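Local coordinates for protein flavin prenyltransferase UbiX (Methanocaldococcus jannaschii, PDB 6M8V) that probably transfers a dimethylallyl group from dimethylallyl monophosphate to the N5 and C6 atoms of FMN, making the prenylated flavin cofactor of UbiD decarboxylases, at residues A16-L19 against L20-L23; T88-A91 against I92-Y96; P123-S126 against I127-E130; P153-V156 against N157-I160. All blocks are in the same frame, centred on the assembly; numbering follows the deposited sequence.

Contact 1: A16-L19 against L20-L23; sequences AKRL and LEVL
The carboxylate of Glu21 is held by two cationic side chains from the preceding turn of helix, one on each oxygen. Lys17 NZ lies 3.2 Å from Glu21 OE1 on the syn side, four residues back, and Arg18 NE donates to Glu21 OE2 at 2.9 Å on the anti side, three residues back. Both donors stand out of the carboxylate plane, yet that plane and the guanidinium are only 16° apart. Lys17 reaches the acid with an extended chain that bends only at its last torsion, whereas Arg18 folds at chi2 and chi3 to bring NE, rather than its terminal nitrogens, to the acid. Arg18 NH1 is engaged elsewhere, by Asn161 OD1 of helix 156-171.

The backbone bonds are those of an alpha helix, the crossover helix of the beta-alpha-beta unit formed by strand 2-7, helix 13-22 and strand 28-33. Val22 N to Arg18 O is the straightest, 3.1 Å with an N-H...O angle of 170°. The bond from Leu23 N to Leu19 O has a similar length but is bent and weak.

Apolar contacts run along another side of the helix. Leu19 CD1 meets Leu23 CD1 at 3.7 Å and lies at 4.4 Å from Val22 CG2. Around them, Leu19 packs on Val80 and Val82 of strand 78-84, Leu20 on Val29 and Leu31 of strand 28-33, and Val22 on Val164 of helix 156-171. The methylene CD of Arg18 also approaches Val22 CG1, at 4.1 Å.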
loop_
_atom_site.group_PDB
_atom_site.type_symbol
_atom_site.label_atom_id
_atom_site.label_comp_id
_atom_site.label_asym_id
_atom_site.label_seq_id
_atom_site.Cartn_x
_atom_site.Cartn_y
_atom_site.Cartn_z
ATOM N N ALA A 16 -31.466 -9.145 18.070
ATOM C CA ALA A 16 -31.259 -8.261 19.213
ATOM C C ALA A 16 -32.270 -8.540 20.318
ATOM O O ALA A 16 -31.927 -8.503 21.506
ATOM C CB ALA A 16 -31.337 -6.801 18.769
ATOM N N LYS A 17 -33.520 -8.819 19.945
ATOM C CA LYS A 17 -34.538 -9.128 20.944
ATOM C C LYS A 17 -34.170 -10.387 21.721
ATOM O O LYS A 17 -34.199 -10.398 22.956
ATOM C CB LYS A 17 -35.905 -9.280 20.270
ATOM C CG LYS A 17 -37.057 -9.627 21.226
ATOM C CD LYS A 17 -38.356 -9.864 20.459
ATOM C CE LYS A 17 -39.512 -10.258 21.381
ATOM N NZ LYS A 17 -39.247 -11.514 22.143
ATOM N N ARG A 18 -33.792 -11.452 21.007
ATOM C CA ARG A 18 -33.426 -12.698 21.671
ATOM C C ARG A 18 -32.182 -12.530 22.539
ATOM O O ARG A 18 -32.120 -13.067 23.651
ATOM C CB ARG A 18 -33.212 -13.802 20.637
ATOM C CG ARG A 18 -32.850 -15.160 21.230
ATOM C CD ARG A 18 -33.956 -15.706 22.142
ATOM N NE ARG A 18 -35.294 -15.453 21.612
ATOM C CZ ARG A 18 -35.849 -16.137 20.615
ATOM N NH1 ARG A 18 -35.183 -17.126 20.028
ATOM N NH2 ARG A 18 -37.071 -15.831 20.199
ATOM N N LEU A 19 -31.177 -11.800 22.046
ATOM C CA LEU A 19 -29.980 -11.567 22.851
ATOM C C LEU A 19 -30.316 -10.823 24.140
ATOM O O LEU A 19 -29.767 -11.131 25.205
ATOM C CB LEU A 19 -28.937 -10.789 22.044
ATOM C CG LEU A 19 -27.700 -10.314 22.818
ATOM C CD1 LEU A 19 -26.862 -11.495 23.297
ATOM C CD2 LEU A 19 -26.844 -9.352 21.981
ATOM N N LEU A 20 -31.216 -9.841 24.062
ATOM C CA LEU A 20 -31.558 -9.051 25.241
ATOM C C LEU A 20 -32.245 -9.896 26.306
ATOM O O LEU A 20 -32.045 -9.670 27.505
ATOM C CB LEU A 20 -32.454 -7.878 24.850
ATOM C CG LEU A 20 -31.786 -6.642 24.254
ATOM C CD1 LEU A 20 -32.834 -5.778 23.592
ATOM C CD2 LEU A 20 -31.055 -5.861 25.323
ATOM N N GLU A 21 -33.066 -10.868 25.897
ATOM C CA GLU A 21 -33.770 -11.650 26.906
ATOM C C GLU A 21 -32.898 -12.749 27.502
ATOM O O GLU A 21 -33.010 -13.032 28.700
ATOM C CB GLU A 21 -35.073 -12.231 26.344
ATOM C CG GLU A 21 -34.995 -12.904 24.991
ATOM C CD GLU A 21 -36.364 -12.994 24.332
ATOM O OE1 GLU A 21 -37.159 -12.040 24.487
ATOM O OE2 GLU A 21 -36.655 -14.018 23.673
ATOM N N VAL A 22 -32.005 -13.362 26.717
ATOM C CA VAL A 22 -31.069 -14.308 27.317
ATOM C C VAL A 22 -30.017 -13.618 28.179
ATOM O O VAL A 22 -29.357 -14.285 28.979
ATOM C CB VAL A 22 -30.378 -15.186 26.252
ATOM C CG1 VAL A 22 -31.414 -15.873 25.368
ATOM C CG2 VAL A 22 -29.401 -14.364 25.423
ATOM N N LEU A 23 -29.849 -12.302 28.047
ATOM C CA LEU A 23 -28.917 -11.537 28.868
ATOM C C LEU A 23 -29.567 -10.924 30.098
ATOM O O LEU A 23 -28.844 -10.370 30.942
ATOM C CB LEU A 23 -28.273 -10.418 28.039
ATOM C CG LEU A 23 -27.100 -10.790 27.123
ATOM C CD1 LEU A 23 -26.598 -9.552 26.419
ATOM C CD2 LEU A 23 -26.004 -11.422 27.952
#

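Contact 2: T88-A91 against I92-Y96; sequences TLSA and IANGY. With FMN (flavin mononucleotide), chain B.
One carbonyl oxygen, Ala91 O, receives two successive backbone N-H groups where helix 86-94 ends. Tyr96 N donates to it at 2.9 Å, and Gly95 N adds a bent, weak bond to the same Ala91 O at 2.8 Å. Gly95 has left helical geometry with a phi of 80°. The bond from Tyr96 N to Ala91 O, paired with a weak one from Gly95 N to Ile92 O (3.3 Å), makes this a Schellman motif. The turn also brings Tyr96 CB to 4.3 Å from Ala91 CB.

Before this exit the bonding is regular: Ile92 N to Thr88 O (2.9 Å, 169°), Ala93 N to Leu89 O and Asn94 N to Ser90 O. Thr88 divides its branches between tasks: with chi1 -67°, OG1 stands anti to the carbonyl carbon and donates to the phosphate oxygen O2P of FMN, while Thr88 CG2 touches Ile92 CD1 at 3.7 Å. The modelled 2.4 Å between Thr88 OG1 and FMN O2P is very short, so its exact length is doubtful.

Other subunits meet the end of the helix. Ser90 OG bonds to Asn94 O of a neighbouring subunit, and the Tyr96 ring makes edge-to-face contacts with Tyr96 of adjoining copies. With Gly9 N, Ser34 OG, Ser85 OG, Met86 N and Ser97 O of a neighbouring subunit also bonding FMN, the arrangement belongs to the flavin mononucleotide site of the UbiX/PAD1 flavoprotein fold, at a subunit interface.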
loop_
_atom_site.group_PDB
_atom_site.type_symbol
_atom_site.label_atom_id
_atom_site.label_comp_id
_atom_site.label_asym_id
_atom_site.label_seq_id
_atom_site.Cartn_x
_atom_site.Cartn_y
_atom_site.Cartn_z
ATOM N N THR A 88 -24.047 2.177 9.670
ATOM C CA THR A 88 -23.345 2.213 10.947
ATOM C C THR A 88 -21.998 1.499 10.863
ATOM O O THR A 88 -21.033 1.924 11.510
ATOM C CB THR A 88 -24.234 1.612 12.039
ATOM O OG1 THR A 88 -25.365 2.470 12.246
ATOM C CG2 THR A 88 -23.477 1.481 13.347
ATOM N N LEU A 89 -21.913 0.431 10.065
ATOM C CA LEU A 89 -20.623 -0.197 9.800
ATOM C C LEU A 89 -19.642 0.814 9.218
ATOM O O LEU A 89 -18.479 0.876 9.632
ATOM C CB LEU A 89 -20.800 -1.385 8.845
ATOM C CG LEU A 89 -19.514 -1.953 8.221
ATOM C CD1 LEU A 89 -18.634 -2.603 9.282
ATOM C CD2 LEU A 89 -19.793 -2.923 7.078
ATOM N N SER A 90 -20.103 1.619 8.259
ATOM C CA SER A 90 -19.263 2.662 7.682
ATOM C C SER A 90 -18.831 3.670 8.738
ATOM O O SER A 90 -17.648 4.017 8.835
ATOM C CB SER A 90 -20.016 3.356 6.547
ATOM O OG SER A 90 -19.421 4.601 6.225
ATOM N N ALA A 91 -19.785 4.150 9.546
ATOM C CA ALA A 91 -19.484 5.167 10.551
ATOM C C ALA A 91 -18.476 4.668 11.575
ATOM O O ALA A 91 -17.554 5.399 11.953
ATOM C CB ALA A 91 -20.767 5.618 11.251
ATOM N N ILE A 92 -18.638 3.429 12.044
ATOM C CA ILE A 92 -17.676 2.863 12.990
ATOM C C ILE A 92 -16.294 2.760 12.353
ATOM O O ILE A 92 -15.284 3.147 12.954
ATOM C CB ILE A 92 -18.163 1.495 13.501
ATOM C CG1 ILE A 92 -19.511 1.630 14.224
ATOM C CG2 ILE A 92 -17.139 0.888 14.441
ATOM C CD1 ILE A 92 -20.165 0.290 14.511
ATOM N N ALA A 93 -16.226 2.240 11.127
ATOM C CA ALA A 93 -14.928 2.049 10.484
ATOM C C ALA A 93 -14.210 3.370 10.230
ATOM O O ALA A 93 -12.974 3.417 10.248
ATOM C CB ALA A 93 -15.097 1.276 9.173
ATOM N N ASN A 94 -14.953 4.450 9.995
ATOM C CA ASN A 94 -14.350 5.744 9.696
ATOM C C ASN A 94 -14.346 6.694 10.886
ATOM O O ASN A 94 -13.819 7.805 10.767
ATOM C CB ASN A 94 -15.055 6.401 8.507
ATOM C CG ASN A 94 -14.723 5.712 7.180
ATOM O OD1 ASN A 94 -13.625 5.859 6.667
ATOM N ND2 ASN A 94 -15.675 4.972 6.625
ATOM N N GLY A 95 -14.903 6.286 12.022
ATOM C CA GLY A 95 -14.854 7.112 13.211
ATOM C C GLY A 95 -15.867 8.236 13.275
ATOM O O GLY A 95 -15.685 9.173 14.057
ATOM N N TYR A 96 -16.935 8.175 12.478
ATOM C CA TYR A 96 -17.901 9.273 12.385
ATOM C C TYR A 96 -18.933 9.107 13.497
ATOM O O TYR A 96 -20.071 8.688 13.284
ATOM C CB TYR A 96 -18.555 9.303 11.010
ATOM C CG TYR A 96 -19.415 10.526 10.779
ATOM C CD1 TYR A 96 -18.868 11.802 10.843
ATOM C CD2 TYR A 96 -20.773 10.404 10.499
ATOM C CE1 TYR A 96 -19.650 12.924 10.637
ATOM C CE2 TYR A 96 -21.564 11.524 10.288
ATOM C CZ TYR A 96 -20.996 12.780 10.365
ATOM O OH TYR A 96 -21.769 13.899 10.159
HETATM N N1 FMN B . -29.451 -1.416 5.636
HETATM C C2 FMN B . -28.511 -2.423 5.699
HETATM O O2 FMN B . -27.336 -2.102 5.623
HETATM N N3 FMN B . -28.872 -3.758 5.842
HETATM C C4 FMN B . -30.221 -4.073 5.935
HETATM O O4 FMN B . -30.618 -5.234 6.073
HETATM C C4A FMN B . -31.167 -3.060 5.872
HETATM N N5 FMN B . -32.492 -3.402 5.959
HETATM C C5A FMN B . -33.446 -2.418 5.902
HETATM C C6 FMN B . -34.773 -2.789 5.996
HETATM C C7 FMN B . -35.753 -1.819 5.938
HETATM C C7M FMN B . -37.184 -2.232 6.045
HETATM C C8 FMN B . -35.411 -0.482 5.789
HETATM C C8M FMN B . -36.495 0.550 5.734
HETATM C C9 FMN B . -34.074 -0.106 5.694
HETATM C C9A FMN B . -33.085 -1.081 5.752
HETATM N N10 FMN B . -31.749 -0.730 5.665
HETATM C C10 FMN B . -30.791 -1.728 5.721
HETATM C "C1'" FMN B . -31.346 0.713 5.489
HETATM C "C2'" FMN B . -30.820 1.337 6.776
HETATM O "O2'" FMN B . -31.835 1.340 7.755
HETATM C "C3'" FMN B . -30.353 2.768 6.557
HETATM O "O3'" FMN B . -29.092 2.771 5.919
HETATM C "C4'" FMN B . -30.308 3.542 7.875
HETATM O "O4'" FMN B . -29.835 4.846 7.632
HETATM C "C5'" FMN B . -29.445 2.883 8.947
HETATM O "O5'" FMN B . -29.291 3.789 10.023
HETATM P P FMN B . -28.874 3.297 11.504
HETATM O O1P FMN B . -29.969 2.430 12.056
HETATM O O2P FMN B . -27.612 2.476 11.398
HETATM O O3P FMN B . -28.640 4.494 12.392
#

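Contact 3: P123-S126 against I127-E130; sequences PFNS and IHLE
Asn125 is the N-cap of helix 126-137, and its side-chain oxygen takes up amides of the first turn. His128 N donates to Asn125 OD1 at 2.9 Å in a bond of 166°, approaching nearly along the C=O axis. Ile127 N is also 2.9 Å from Asn125 OD1, but that bond is bent and weak. The cap depends on chi1 of 63°, which sets CG between the backbone N and carbonyl carbon and swings OD1 over the start of the helix.

The same amide stacks on the imidazole of His128, the two planes being 21° apart. Asn125 OD1 sits 3.2 Å above the plane of the His128 ring, over its centre, and Asn125 ND2 lies over the same ring, 3.3 Å from His128 CE1. Asp106 of a neighbouring subunit holds both groups from outside: its OD2 bonds to His128 NE2 and its OD1 to Asn125 ND2. This N-terminal cap, in the loop after strand 114-119 of the parallel sheet, thus lies at a subunit interface.

Backbone bonding then takes over, Leu129 N reaching Asn125 O and Glu130 N reaching Ser126 O. Phe124 packs beside the first turn: Phe124 CD1 lies 3.7 Å from His128 CB, and Phe124 CB meets Leu129 CG at 4.0 Å. Phe124 and His128 also pack on Met86, whose backbone N bonds to FMN. Ser126 OG bonds to Ser136 OG of yet another subunit.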
loop_
_atom_site.group_PDB
_atom_site.type_symbol
_atom_site.label_atom_id
_atom_site.label_comp_id
_atom_site.label_asym_id
_atom_site.label_seq_id
_atom_site.Cartn_x
_atom_site.Cartn_y
_atom_site.Cartn_z
ATOM N N PRO A 123 -26.007 -9.220 -1.163
ATOM C CA PRO A 123 -24.576 -9.492 -0.979
ATOM C C PRO A 123 -23.844 -8.327 -0.307
ATOM O O PRO A 123 -24.442 -7.267 -0.108
ATOM C CB PRO A 123 -24.052 -9.672 -2.415
ATOM C CG PRO A 123 -25.252 -9.666 -3.306
ATOM C CD PRO A 123 -26.347 -8.970 -2.572
ATOM N N PHE A 124 -22.576 -8.534 0.040
ATOM C CA PHE A 124 -21.678 -7.451 0.420
ATOM C C PHE A 124 -20.976 -6.910 -0.820
ATOM O O PHE A 124 -20.655 -7.661 -1.745
ATOM C CB PHE A 124 -20.615 -7.936 1.411
ATOM C CG PHE A 124 -21.135 -8.236 2.791
ATOM C CD1 PHE A 124 -21.872 -7.299 3.495
ATOM C CD2 PHE A 124 -20.856 -9.452 3.396
ATOM C CE1 PHE A 124 -22.334 -7.567 4.771
ATOM C CE2 PHE A 124 -21.315 -9.729 4.672
ATOM C CZ PHE A 124 -22.054 -8.782 5.361
ATOM N N ASN A 125 -20.729 -5.599 -0.833
ATOM C CA ASN A 125 -19.842 -5.018 -1.829
ATOM C C ASN A 125 -18.469 -4.780 -1.201
ATOM O O ASN A 125 -18.239 -5.067 -0.027
ATOM C CB ASN A 125 -20.437 -3.735 -2.429
ATOM C CG ASN A 125 -20.620 -2.612 -1.415
ATOM O OD1 ASN A 125 -19.821 -2.434 -0.488
ATOM N ND2 ASN A 125 -21.674 -1.824 -1.610
ATOM N N SER A 126 -17.542 -4.244 -2.000
ATOM C CA SER A 126 -16.171 -4.055 -1.532
ATOM C C SER A 126 -16.060 -3.000 -0.447
ATOM O O SER A 126 -15.108 -3.036 0.339
ATOM C CB SER A 126 -15.268 -3.674 -2.698
ATOM O OG SER A 126 -14.968 -4.821 -3.468
ATOM N N ILE A 127 -16.995 -2.056 -0.396
ATOM C CA ILE A 127 -16.975 -1.050 0.658
ATOM C C ILE A 127 -17.310 -1.686 2.000
ATOM O O ILE A 127 -16.623 -1.455 3.005
ATOM C CB ILE A 127 -17.933 0.102 0.305
ATOM C CG1 ILE A 127 -17.509 0.720 -1.035
ATOM C CG2 ILE A 127 -17.925 1.151 1.399
ATOM C CD1 ILE A 127 -18.399 1.834 -1.529
ATOM N N HIS A 128 -18.368 -2.502 2.037
ATOM C CA HIS A 128 -18.687 -3.246 3.252
ATOM C C HIS A 128 -17.502 -4.090 3.688
ATOM O O HIS A 128 -17.109 -4.079 4.860
ATOM C CB HIS A 128 -19.909 -4.149 3.023
ATOM C CG HIS A 128 -21.069 -3.456 2.378
ATOM N ND1 HIS A 128 -21.911 -4.091 1.487
ATOM C CD2 HIS A 128 -21.541 -2.192 2.504
ATOM C CE1 HIS A 128 -22.843 -3.245 1.084
ATOM N NE2 HIS A 128 -22.639 -2.085 1.683
ATOM N N LEU A 129 -16.918 -4.838 2.752
ATOM C CA LEU A 129 -15.859 -5.774 3.115
ATOM C C LEU A 129 -14.628 -5.042 3.639
ATOM O O LEU A 129 -14.004 -5.480 4.610
ATOM C CB LEU A 129 -15.514 -6.654 1.915
ATOM C CG LEU A 129 -16.626 -7.657 1.581
ATOM C CD1 LEU A 129 -16.478 -8.246 0.177
ATOM C CD2 LEU A 129 -16.650 -8.777 2.625
ATOM N N GLU A 130 -14.274 -3.909 3.031
ATOM C CA GLU A 130 -13.118 -3.165 3.520
ATOM C C GLU A 130 -13.402 -2.522 4.875
ATOM O O GLU A 130 -12.505 -2.425 5.724
ATOM C CB GLU A 130 -12.700 -2.109 2.500
ATOM C CG GLU A 130 -11.275 -1.605 2.696
ATOM C CD GLU A 130 -11.201 -0.403 3.621
ATOM O OE1 GLU A 130 -12.126 0.436 3.576
ATOM O OE2 GLU A 130 -10.218 -0.293 4.388
#

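Contact 4: P153-V156 against N157-I160; sequences PKNV and NDII
Asp158 N is gripped from two positions on Asn155. The side-chain oxygen Asn155 OD1 accepts Asp158 N at 2.8 Å, with the donor almost in line with the side-chain C=O, while the backbone Asn155 O adds a weak bond. With chi1 at 42°, Asn155 CG sits between its own backbone N and carbonyl carbon, which folds OD1 back over the first turn.

The side chain of Asp158 reaches back past the cap to Lys154. Asp158 OD2 accepts Lys154 N at 2.8 Å through the anti lone pair, the N-H...O angle being 162°, so the acid ties down the chain just ahead of the cap. Its carboxylate is inclined at 38° to the Asn155 amide. Because Asp158 lies in the first turn, the amino end of the helix would be expected to stabilise its negative charge.

Pro153 CB makes an apolar contact with Ile159 CG1 at 3.7 Å and has Asp158 CB as a van der Waals neighbour at 3.6 Å. On another flank, Val156 and Ile160 run side by side, with Val156 CG1 4.0 Å from Ile160 CG1, and Ile160 N bonds to Val156 O in the regular helical pattern. Ile160 packs on Ile14, Tyr15 and Arg18 of helix 13-22, and Ile159 faces Ile159 of a neighbouring subunit. An asparagine N-cap, with a hydrophobic contact from Pro153 before it to Ile159 within the first turn, is the motif that starts helix 156-171.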
loop_
_atom_site.group_PDB
_atom_site.type_symbol
_atom_site.label_atom_id
_atom_site.label_comp_id
_atom_site.label_asym_id
_atom_site.label_seq_id
_atom_site.Cartn_x
_atom_site.Cartn_y
_atom_site.Cartn_z
ATOM N N PRO A 153 -31.591 -27.200 12.763
ATOM C CA PRO A 153 -32.685 -26.395 13.315
ATOM C C PRO A 153 -34.033 -26.914 12.846
ATOM O O PRO A 153 -34.206 -27.294 11.686
ATOM C CB PRO A 153 -32.404 -24.991 12.769
ATOM C CG PRO A 153 -31.606 -25.231 11.526
ATOM C CD PRO A 153 -30.769 -26.444 11.803
ATOM N N LYS A 154 -34.990 -26.939 13.773
ATOM C CA LYS A 154 -36.343 -27.375 13.469
ATOM C C LYS A 154 -37.284 -26.216 13.180
ATOM O O LYS A 154 -38.389 -26.444 12.675
ATOM C CB LYS A 154 -36.902 -28.214 14.626
ATOM C CG LYS A 154 -36.180 -29.535 14.830
ATOM C CD LYS A 154 -35.902 -30.206 13.494
ATOM C CE LYS A 154 -35.528 -31.668 13.660
ATOM N NZ LYS A 154 -35.294 -32.315 12.339
ATOM N N ASN A 155 -36.871 -24.988 13.469
ATOM C CA ASN A 155 -37.737 -23.830 13.307
ATOM C C ASN A 155 -36.865 -22.588 13.272
ATOM O O ASN A 155 -35.655 -22.647 13.505
ATOM C CB ASN A 155 -38.758 -23.739 14.440
ATOM C CG ASN A 155 -38.147 -24.050 15.789
ATOM O OD1 ASN A 155 -37.219 -23.375 16.230
ATOM N ND2 ASN A 155 -38.664 -25.080 16.452
ATOM N N VAL A 156 -37.509 -21.454 12.985
ATOM C CA VAL A 156 -36.816 -20.170 12.989
ATOM C C VAL A 156 -36.140 -19.934 14.333
ATOM O O VAL A 156 -35.004 -19.451 14.398
ATOM C CB VAL A 156 -37.804 -19.041 12.647
ATOM C CG1 VAL A 156 -37.156 -17.681 12.852
ATOM C CG2 VAL A 156 -38.311 -19.196 11.222
ATOM N N ASN A 157 -36.815 -20.307 15.422
ATOM C CA ASN A 157 -36.293 -20.055 16.762
ATOM C C ASN A 157 -34.948 -20.740 16.984
ATOM O O ASN A 157 -34.061 -20.179 17.638
ATOM C CB ASN A 157 -37.308 -20.521 17.804
ATOM C CG ASN A 157 -37.556 -19.486 18.881
ATOM O OD1 ASN A 157 -36.625 -19.022 19.536
ATOM N ND2 ASN A 157 -38.820 -19.117 19.068
ATOM N N ASP A 158 -34.782 -21.960 16.459
ATOM C CA ASP A 158 -33.499 -22.650 16.585
ATOM C C ASP A 158 -32.388 -21.913 15.847
ATOM O O ASP A 158 -31.227 -21.945 16.271
ATOM C CB ASP A 158 -33.603 -24.074 16.042
ATOM C CG ASP A 158 -34.405 -24.994 16.941
ATOM O OD1 ASP A 158 -34.502 -24.726 18.158
ATOM O OD2 ASP A 158 -34.933 -25.996 16.416
ATOM N N ILE A 159 -32.718 -21.271 14.730
ATOM C CA ILE A 159 -31.725 -20.494 14.005
ATOM C C ILE A 159 -31.332 -19.261 14.807
ATOM O O ILE A 159 -30.143 -18.946 14.942
ATOM C CB ILE A 159 -32.267 -20.133 12.612
ATOM C CG1 ILE A 159 -32.441 -21.410 11.782
ATOM C CG2 ILE A 159 -31.355 -19.130 11.923
ATOM C CD1 ILE A 159 -32.849 -21.163 10.359
ATOM N N ILE A 160 -32.320 -18.566 15.383
ATOM C CA ILE A 160 -32.036 -17.366 16.168
ATOM C C ILE A 160 -31.204 -17.711 17.399
ATOM O O ILE A 160 -30.307 -16.957 17.792
ATOM C CB ILE A 160 -33.345 -16.655 16.558
ATOM C CG1 ILE A 160 -34.248 -16.485 15.338
ATOM C CG2 ILE A 160 -33.050 -15.307 17.203
ATOM C CD1 ILE A 160 -33.602 -15.725 14.206
#

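The contacts follow one another along the chain on four helices of one flavoprotein domain, built round a parallel sheet. Contact 1 lies on helix 13-22, contact 2 on helix 86-94, and contacts 3 and 4 at the starts of helices 126-137 and 156-171. Two neighbouring pairs emerge. Contacts 2 and 3, with centres about 13 Å apart, meet through Leu89 and His128; they gather near the FMN site and the subunit interfaces of the twelve-chain assembly. Contacts 1 and 4, about 15 Å between centres, pack helix 13-22 against helix 156-171 where Arg18 meets Ile160. Contacts 2 and 4 are farthest apart, about 31 Å between centres.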